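Protease (Penicillium cyclopium, PDB 5Z6O) probably acts as a subtilisin-type serine protease of the peptidase S8 family, hydrolysing proteins such as casein, gelatin and type IV collagen. Local coordinates at residues A[34-39]-A[241-246]; A[95-100]-A[115-120]. All coordinates share one frame; numbering follows the deposited sequence. Where two conformers were deposited one is given.

Contact 1 of 2, residues A[34-39]-A[241-246]; sequences EGIVIY and LMALEG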
loop_
_atom_site.group_PDB
_atom_site.type_symbol
_atom_site.label_atom_id
_atom_site.label_comp_id
_atom_site.label_asym_id
_atom_site.label_seq_id
_atom_site.Cartn_x
_atom_site.Cartn_y
_atom_site.Cartn_z
ATOM N N GLU A 34 10.273 -11.242 -3.552
ATOM C CA GLU A 34 10.999 -11.979 -2.526
ATOM C C GLU A 34 12.190 -11.183 -2.017
ATOM O O GLU A 34 12.874 -10.513 -2.786
ATOM C CB GLU A 34 11.495 -13.328 -3.090
ATOM C CG GLU A 34 12.050 -14.269 -2.010
ATOM C CD GLU A 34 12.187 -15.718 -2.504
ATOM O OE1 GLU A 34 12.783 -15.925 -3.581
ATOM O OE2 GLU A 34 11.682 -16.634 -1.820
ATOM N N GLY A 35 12.414 -11.235 -0.713
ATOM C CA GLY A 35 13.530 -10.542 -0.121
ATOM C C GLY A 35 13.284 -9.094 0.216
ATOM O O GLY A 35 14.185 -8.434 0.760
ATOM N N ILE A 36 12.102 -8.568 -0.088
ATOM C CA ILE A 36 11.749 -7.191 0.260
ATOM C C ILE A 36 10.880 -7.198 1.511
ATOM O O ILE A 36 9.959 -8.005 1.620
ATOM C CB ILE A 36 11.002 -6.500 -0.888
ATOM C CG1 ILE A 36 11.807 -6.606 -2.176
ATOM C CG2 ILE A 36 10.771 -5.016 -0.523
ATOM C CD1 ILE A 36 13.208 -5.949 -2.067
ATOM N N VAL A 37 11.136 -6.264 2.436
ATOM C CA VAL A 37 10.360 -6.133 3.669
ATOM C C VAL A 37 9.337 -5.023 3.484
ATOM O O VAL A 37 9.684 -3.918 3.031
ATOM C CB VAL A 37 11.279 -5.826 4.863
ATOM C CG1 VAL A 37 10.446 -5.650 6.130
ATOM C CG2 VAL A 37 12.314 -6.948 5.010
ATOM N N ILE A 38 8.086 -5.304 3.824
ATOM C CA ILE A 38 7.005 -4.326 3.787
ATOM C C ILE A 38 6.546 -4.070 5.215
ATOM O O ILE A 38 6.059 -4.988 5.888
ATOM C CB ILE A 38 5.826 -4.816 2.941
ATOM C CG1 ILE A 38 6.248 -5.030 1.480
ATOM C CG2 ILE A 38 4.721 -3.778 2.987
ATOM C CD1 ILE A 38 5.200 -5.828 0.641
ATOM N N TYR A 39 6.616 -2.814 5.655
ATOM C CA TYR A 39 6.091 -2.455 6.968
ATOM C C TYR A 39 4.655 -1.975 6.825
ATOM O O TYR A 39 4.403 -0.978 6.150
ATOM C CB TYR A 39 6.936 -1.348 7.598
ATOM C CG TYR A 39 8.350 -1.790 7.865
ATOM C CD1 TYR A 39 8.676 -2.443 9.063
ATOM C CD2 TYR A 39 9.369 -1.541 6.928
ATOM C CE1 TYR A 39 9.963 -2.848 9.330
ATOM C CE2 TYR A 39 10.675 -1.969 7.180
ATOM C CZ TYR A 39 10.953 -2.612 8.390
ATOM O OH TYR A 39 12.236 -3.013 8.641
ATOM N N LEU A 241 8.796 -4.481 -7.932
ATOM C CA LEU A 241 9.757 -3.902 -8.863
ATOM C C LEU A 241 11.152 -3.869 -8.260
ATOM O O LEU A 241 12.142 -3.984 -8.993
ATOM C CB LEU A 241 9.321 -2.487 -9.266
ATOM C CG LEU A 241 8.077 -2.488 -10.154
ATOM C CD1 LEU A 241 7.576 -1.052 -10.383
ATOM C CD2 LEU A 241 8.409 -3.139 -11.488
ATOM N N MET A 242 11.256 -3.690 -6.943
ATOM C CA MET A 242 12.562 -3.744 -6.300
ATOM C C MET A 242 13.208 -5.100 -6.500
ATOM O O MET A 242 14.397 -5.185 -6.815
ATOM C CB MET A 242 12.447 -3.455 -4.793
ATOM C CG MET A 242 12.171 -1.996 -4.504
ATOM S SD MET A 242 11.832 -1.810 -2.702
ATOM C CE MET A 242 11.577 -0.040 -2.703
ATOM N N ALA A 243 12.443 -6.177 -6.292
ATOM C CA ALA A 243 13.048 -7.499 -6.410
ATOM C C ALA A 243 13.258 -7.878 -7.869
ATOM O O ALA A 243 14.167 -8.654 -8.165
ATOM C CB ALA A 243 12.192 -8.555 -5.706
ATOM N N LEU A 244 12.455 -7.323 -8.785
ATOM C CA LEU A 244 12.553 -7.662 -10.211
ATOM C C LEU A 244 13.638 -6.854 -10.924
ATOM O O LEU A 244 14.525 -7.416 -11.571
ATOM C CB LEU A 244 11.198 -7.443 -10.886
ATOM C CG LEU A 244 11.164 -7.621 -12.413
ATOM C CD1 LEU A 244 11.413 -9.077 -12.745
ATOM C CD2 LEU A 244 9.832 -7.157 -13.002
ATOM N N GLU A 245 13.559 -5.534 -10.853
ATOM C CA GLU A 245 14.435 -4.625 -11.608
ATOM C C GLU A 245 15.562 -4.048 -10.771
ATOM O O GLU A 245 16.465 -3.404 -11.320
ATOM C CB GLU A 245 13.632 -3.439 -12.160
ATOM C CG GLU A 245 12.461 -3.818 -13.023
ATOM C CD GLU A 245 11.700 -2.607 -13.545
ATOM O OE1 GLU A 245 11.911 -1.481 -13.046
ATOM O OE2 GLU A 245 10.867 -2.795 -14.442
ATOM N N GLY A 246 15.496 -4.202 -9.462
ATOM C CA GLY A 246 16.499 -3.618 -8.596
ATOM C C GLY A 246 16.348 -2.126 -8.381
ATOM O O GLY A 246 17.313 -1.470 -7.976
#

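Contact 2 of 2, residues A[95-100]-A[115-120]; sequences VAVKVL and MDWAVK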
loop_
_atom_site.group_PDB
_atom_site.type_symbol
_atom_site.label_atom_id
_atom_site.label_comp_id
_atom_site.label_asym_id
_atom_site.label_seq_id
_atom_site.Cartn_x
_atom_site.Cartn_y
_atom_site.Cartn_z
ATOM N N VAL A 95 5.836 -6.913 8.011
ATOM C CA VAL A 95 6.099 -6.624 9.412
ATOM C C VAL A 95 4.959 -5.762 9.946
ATOM O O VAL A 95 4.670 -4.693 9.399
ATOM C CB VAL A 95 7.455 -5.924 9.609
ATOM C CG1 VAL A 95 7.677 -5.656 11.073
ATOM C CG2 VAL A 95 8.590 -6.801 9.093
ATOM N N ALA A 96 4.302 -6.226 11.013
ATOM C CA ALA A 96 3.189 -5.475 11.573
ATOM C C ALA A 96 3.726 -4.348 12.431
ATOM O O ALA A 96 4.495 -4.597 13.368
ATOM C CB ALA A 96 2.312 -6.375 12.444
ATOM N N VAL A 97 3.315 -3.117 12.137
ATOM C CA VAL A 97 3.593 -1.991 13.015
ATOM C C VAL A 97 2.238 -1.458 13.469
ATOM O O VAL A 97 1.573 -0.712 12.745
ATOM C CB VAL A 97 4.428 -0.908 12.321
ATOM C CG1 VAL A 97 4.712 0.243 13.291
ATOM C CG2 VAL A 97 5.755 -1.495 11.754
ATOM N N LYS A 98 1.809 -1.819 14.669
ATOM C CA LYS A 98 0.473 -1.462 15.127
ATOM C C LYS A 98 0.530 -0.091 15.795
ATOM O O LYS A 98 1.199 0.070 16.831
ATOM C CB LYS A 98 -0.068 -2.498 16.108
ATOM C CG LYS A 98 -1.434 -2.107 16.640
ATOM C CD LYS A 98 -2.120 -3.273 17.411
ATOM C CE LYS A 98 -3.246 -2.710 18.220
ATOM N NZ LYS A 98 -3.989 -3.856 18.848
ATOM N N VAL A 99 -0.170 0.897 15.214
ATOM C CA VAL A 99 -0.125 2.276 15.720
ATOM C C VAL A 99 -1.535 2.799 15.960
ATOM O O VAL A 99 -1.718 3.902 16.493
ATOM C CB VAL A 99 0.627 3.213 14.762
ATOM C CG1 VAL A 99 2.081 2.764 14.531
ATOM C CG2 VAL A 99 -0.139 3.328 13.432
ATOM N N LEU A 100 -2.540 2.029 15.552
ATOM C CA LEU A 100 -3.943 2.366 15.749
ATOM C C LEU A 100 -4.627 1.263 16.547
ATOM O O LEU A 100 -4.315 0.083 16.381
ATOM C CB LEU A 100 -4.682 2.496 14.418
ATOM C CG LEU A 100 -4.029 3.352 13.326
ATOM C CD1 LEU A 100 -4.833 3.189 12.033
ATOM C CD2 LEU A 100 -3.987 4.791 13.775
ATOM N N MET A 115 6.504 4.740 12.988
ATOM C CA MET A 115 7.336 5.025 11.816
ATOM C C MET A 115 8.812 5.025 12.173
ATOM O O MET A 115 9.645 4.458 11.437
ATOM C CB MET A 115 6.947 6.381 11.215
ATOM C CG MET A 115 5.492 6.435 10.785
ATOM S SD MET A 115 4.929 8.094 10.408
ATOM C CE MET A 115 5.927 8.422 8.980
ATOM N N ASP A 116 9.143 5.676 13.298
ATOM C CA ASP A 116 10.521 5.715 13.770
ATOM C C ASP A 116 11.049 4.315 14.066
ATOM O O ASP A 116 12.202 3.984 13.717
ATOM C CB ASP A 116 10.609 6.593 15.026
ATOM C CG ASP A 116 10.568 8.090 14.726
ATOM O OD1 ASP A 116 10.551 8.511 13.541
ATOM O OD2 ASP A 116 10.540 8.852 15.706
ATOM N N TRP A 117 10.227 3.479 14.719
ATOM C CA TRP A 117 10.641 2.101 14.989
ATOM C C TRP A 117 10.972 1.372 13.698
ATOM O O TRP A 117 11.990 0.660 13.603
ATOM C CB TRP A 117 9.546 1.357 15.749
ATOM C CG TRP A 117 9.922 -0.056 16.029
ATOM C CD1 TRP A 117 10.498 -0.545 17.172
ATOM C CD2 TRP A 117 9.786 -1.176 15.130
ATOM N NE1 TRP A 117 10.739 -1.906 17.033
ATOM C CE2 TRP A 117 10.308 -2.316 15.793
ATOM C CE3 TRP A 117 9.280 -1.323 13.840
ATOM C CZ2 TRP A 117 10.335 -3.580 15.198
ATOM C CZ3 TRP A 117 9.296 -2.598 13.247
ATOM C CH2 TRP A 117 9.826 -3.701 13.927
ATOM N N ALA A 118 10.128 1.552 12.678
ATOM C CA ALA A 118 10.333 0.817 11.432
ATOM C C ALA A 118 11.620 1.243 10.732
ATOM O O ALA A 118 12.328 0.410 10.134
ATOM C CB ALA A 118 9.114 1.010 10.535
ATOM N N VAL A 119 11.922 2.542 10.745
ATOM C CA VAL A 119 13.165 2.998 10.108
ATOM C C VAL A 119 14.374 2.357 10.797
ATOM O O VAL A 119 15.307 1.866 10.135
ATOM C CB VAL A 119 13.260 4.537 10.138
ATOM C CG1 VAL A 119 14.708 4.963 9.838
ATOM C CG2 VAL A 119 12.271 5.186 9.121
ATOM N N LYS A 120 14.368 2.346 12.134
ATOM C CA LYS A 120 15.460 1.697 12.873
ATOM C C LYS A 120 15.577 0.228 12.510
ATOM O O LYS A 120 16.680 -0.295 12.303
ATOM C CB LYS A 120 15.236 1.825 14.379
ATOM C CG LYS A 120 15.741 3.126 14.967
ATOM C CD LYS A 120 15.702 3.079 16.490
ATOM C CE LYS A 120 16.202 4.386 17.079
ATOM N NZ LYS A 120 15.349 5.523 16.640
#

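Contact 1 of 2, residues A[34-39]-A[241-246]
In the alpha/beta fold of this subtilase, the C-terminal part of helix 227-245 packs against the lead-in to inner strand 37-42, with Met242 and Ala243 meeting Ile36 and Glu34. Ile36 and Met242 form the buried part of the contact. Ile36 CG1 stands anti to its own carbonyl carbon (chi1 -54°), which sends the longer branch toward the helix and leaves CG2 anti to the backbone N. The end of that branch, Ile36 CD1, lies 3.8 Å from Met242 CB. The shorter branch reaches farther along the same partner, Ile36 CG2 being 4.0 Å from Met242 SD. The methionine, extended beyond CG, runs at about a right angle across the isoleucine, so the base of its chain and its sulfur meet different branches before its tip turns off from Ile36; Met242 also touches Thr249 of helix 249-259. Ile36 itself is bound through its backbone to Ser93, which begins the neighbouring strand 93-98. Ala243, one residue on, lies at the more exposed margin, its CB pointing toward the 34-39 segment. Its methyl lies beside the longer branch of Ile36, Ala243 CB being 4.1 Å from Ile36 CG1, while the Glu34 side chain is directed out from the helix. What Glu34 offers instead is backbone, in van der Waals contact: Ala243 CB sits 3.6 Å from Glu34 O and 3.9 Å from Glu34 N.

Contact 2 of 2, residues A[95-100]-A[115-120]
Trp117 of helix 108-124 brings the benzo part of its indole against Val95 and Val97 of strand 93-98, part of the beta-alpha-beta unit that continues into strand 131-135. The short strand and helix segments run nearly antiparallel (153°), their axes 9.4 Å apart at closest. From Trp117 CB, directed toward the strand, the ring leaves with CG anti to the backbone N (chi1 179°), and chi2 of 95° turns the benzo ring to the valines while the pyrrole NE1 lies farther from them. Trp117 CE3, the first ring atom to touch, is 4.1 Å from Val97 CG2. The next, Trp117 CZ3, serves both partners: Val97 CG2 approaches it to 4.0 Å, tilted to the ring, and Val95 CG1 stands 4.1 Å away. Trp117 CH2 then meets the same methyl, Val95 CG1, again at 4.1 Å; this methyl sits at the ring edge, near its plane. Val97 CG2 also meets Ala118, the next residue of the helix, whose CB points toward the strand: Ala118 CB is 4.4 Å from Val97 CG2. Beyond the pair of segments Trp117 touches Thr60 of edge strand 56-61, and Ala118 touches Tyr39 of strand 37-42. Every group that meets across this contact is hydrocarbon, so helix and strand are held here by burial of apolar surface and dispersion rather than by directional bonds.

In the fold
Both segments of contact 2 fall between those of contact 1 in the chain: the order is 34-39, 95-100, 115-120, 241-246. Their centres are about 18 Å apart, yet both reach the same seven-stranded parallel sheet through neighbouring strands 37-42 and 93-98. A probable hydrogen bond, Ile38 O to Val95 N at 2.9 Å, joins those strands, and Tyr39 CD1 packs 3.7 Å from Val95 CB. Contact 2 sets helix 108-124 on strand 93-98 itself, whereas contact 1 sets helix 227-245 on the residues leading into strand 37-42. That strand ends at Asp42 and helix 227-245 carries Ser228 at its start, both probably members of the charge relay system; Asp42, Ser228 and Leu100 all line the phenylmethanesulfonic acid pocket.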